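Local coordinates for protein 3-ketosteroid-delta4-5alpha-dehydrogenase (Rhodococcus jostii, PDB 4AT2) that binds FAD and 4-androstene-3,17-dione and probably oxidises 3-ketosteroids by introducing a double bond into the steroid A ring during steroid catabolism, at residues I324-R329 and Q403-V408. Residues are numbered along the deposited sequence; the frame is centred on the assembly and turned at random.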
loop_
_atom_site.group_PDB
_atom_site.type_symbol
_atom_site.label_atom_id
_atom_site.label_comp_id
_atom_site.label_asym_id
_atom_site.label_seq_id
_atom_site.Cartn_x
_atom_site.Cartn_y
_atom_site.Cartn_z
ATOM N N ILE A 324 5.571 -23.000 17.536
ATOM C CA ILE A 324 6.235 -22.047 16.654
ATOM C C ILE A 324 5.511 -21.956 15.324
ATOM O O ILE A 324 5.060 -22.969 14.768
ATOM C CB ILE A 324 7.729 -22.362 16.441
ATOM C CG1 ILE A 324 7.940 -23.773 15.864
ATOM C CG2 ILE A 324 8.461 -22.225 17.768
ATOM C CD1 ILE A 324 9.340 -23.987 15.312
ATOM N N LEU A 325 5.383 -20.730 14.828
ATOM C CA LEU A 325 4.837 -20.523 13.495
ATOM C C LEU A 325 5.960 -20.596 12.478
ATOM O O LEU A 325 7.002 -19.978 12.656
ATOM C CB LEU A 325 4.145 -19.161 13.393
ATOM C CG LEU A 325 2.788 -19.072 14.086
ATOM C CD1 LEU A 325 2.364 -17.617 14.188
ATOM C CD2 LEU A 325 1.722 -19.920 13.384
ATOM N N VAL A 326 5.754 -21.375 11.425
ATOM C CA VAL A 326 6.712 -21.393 10.330
ATOM C C VAL A 326 6.027 -21.018 9.030
ATOM O O VAL A 326 4.832 -21.245 8.868
ATOM C CB VAL A 326 7.473 -22.740 10.202
ATOM C CG1 VAL A 326 8.288 -22.999 11.470
ATOM C CG2 VAL A 326 6.535 -23.898 9.862
ATOM N N ASN A 327 6.783 -20.415 8.114
ATOM C CA ASN A 327 6.248 -20.082 6.802
ATOM C C ASN A 327 6.303 -21.283 5.842
ATOM O O ASN A 327 6.564 -22.416 6.265
ATOM C CB ASN A 327 6.978 -18.841 6.261
ATOM C CG ASN A 327 8.454 -19.085 6.011
ATOM O OD1 ASN A 327 8.925 -20.227 5.967
ATOM N ND2 ASN A 327 9.199 -17.997 5.822
ATOM N N GLY A 328 6.052 -21.042 4.556
ATOM C CA GLY A 328 6.053 -22.113 3.565
ATOM C C GLY A 328 7.419 -22.732 3.316
ATOM O O GLY A 328 7.515 -23.809 2.710
ATOM N N ARG A 329 8.473 -22.060 3.784
ATOM C CA ARG A 329 9.838 -22.591 3.718
ATOM C C ARG A 329 10.272 -23.227 5.048
ATOM O O ARG A 329 11.445 -23.557 5.235
ATOM C CB ARG A 329 10.831 -21.482 3.322
ATOM C CG ARG A 329 10.547 -20.837 1.963
ATOM C CD ARG A 329 11.622 -19.819 1.582
ATOM N NE ARG A 329 11.602 -18.634 2.427
ATOM C CZ ARG A 329 10.836 -17.568 2.231
ATOM N NH1 ARG A 329 10.012 -17.506 1.187
ATOM N NH2 ARG A 329 10.917 -16.549 3.073
ATOM N N GLN A 403 13.454 -29.411 10.066
ATOM C CA GLN A 403 14.326 -30.013 11.076
ATOM C C GLN A 403 15.324 -29.001 11.615
ATOM O O GLN A 403 15.557 -28.926 12.821
ATOM C CB GLN A 403 15.082 -31.213 10.514
ATOM C CG GLN A 403 14.203 -32.406 10.160
ATOM C CD GLN A 403 15.046 -33.576 9.706
ATOM O OE1 GLN A 403 15.773 -34.184 10.505
ATOM N NE2 GLN A 403 14.966 -33.892 8.425
ATOM N N SER A 404 15.931 -28.234 10.715
ATOM C CA SER A 404 16.936 -27.262 11.134
ATOM C C SER A 404 16.315 -26.127 11.940
ATOM O O SER A 404 16.889 -25.715 12.942
ATOM C CB SER A 404 17.728 -26.718 9.943
ATOM O OG SER A 404 16.888 -26.032 9.031
ATOM N N THR A 405 15.153 -25.638 11.515
ATOM C CA THR A 405 14.431 -24.611 12.275
ATOM C C THR A 405 14.205 -25.061 13.714
ATOM O O THR A 405 14.451 -24.309 14.656
ATOM C CB THR A 405 13.089 -24.294 11.589
ATOM O OG1 THR A 405 13.378 -23.573 10.390
ATOM C CG2 THR A 405 12.145 -23.461 12.485
ATOM N N VAL A 406 13.750 -26.299 13.875
ATOM C CA VAL A 406 13.432 -26.811 15.203
ATOM C C VAL A 406 14.710 -27.079 16.007
ATOM O O VAL A 406 14.750 -26.818 17.217
ATOM C CB VAL A 406 12.515 -28.056 15.126
ATOM C CG1 VAL A 406 12.327 -28.686 16.507
ATOM C CG2 VAL A 406 11.173 -27.675 14.518
ATOM N N GLU A 407 15.753 -27.566 15.339
ATOM C CA GLU A 407 17.031 -27.830 16.036
ATOM C C GLU A 407 17.593 -26.537 16.645
ATOM O O GLU A 407 17.981 -26.514 17.820
ATOM C CB GLU A 407 18.063 -28.463 15.100
ATOM C CG GLU A 407 17.849 -29.949 14.860
ATOM C CD GLU A 407 18.630 -30.477 13.669
ATOM O OE1 GLU A 407 19.528 -29.769 13.152
ATOM O OE2 GLU A 407 18.329 -31.616 13.230
ATOM N N VAL A 408 17.620 -25.470 15.851
ATOM C CA VAL A 408 18.183 -24.187 16.296
ATOM C C VAL A 408 17.280 -23.585 17.377
ATOM O O VAL A 408 17.764 -23.131 18.424
ATOM C CB VAL A 408 18.396 -23.220 15.107
ATOM C CG1 VAL A 408 18.833 -21.823 15.580
ATOM C CG2 VAL A 408 19.421 -23.806 14.142
#
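With chi1 of Ile324 at 58°, CG1 lies between the backbone N and the carbonyl carbon, and the extended chi2 carries CD1 towards helix 401-413. Thr405 chi1 (-72°) puts OG1 beside the backbone N and CG2 anti to it; the methyl thus faces the strand, and both strand residues converge on it. Ile324 CD1 reaches Thr405 CG2 at 4.0 Å, the two side chains running past each other in opposite directions. Val326 meets the same methyl obliquely through CG1, 4.0 Å from Thr405 CG2. A looser apolar touch joins Ile324 CD1 to Val406 CG2 at 4.2 Å, and Val406 also packs on Val388. The Thr405 hydroxyl hydrogen-bonds to Gly330 O, its stronger partner, and to Ala401 O one turn back in the helix, its single proton presumably shared. Just after the strand, Asn327 OD1 accepts from Arg329 N at 2.9 Å in an Asx turn, the donor standing out of the carbonyl plane; OD1 also receives Gln331 N. Strand 324-326 and the helical segment run roughly antiparallel (149°), their axes 11.0 Å apart at closest. This is alpha/beta layer packing: helix 401-413 covers one face of the four-stranded antiparallel sheet, over its outermost strand in this chain.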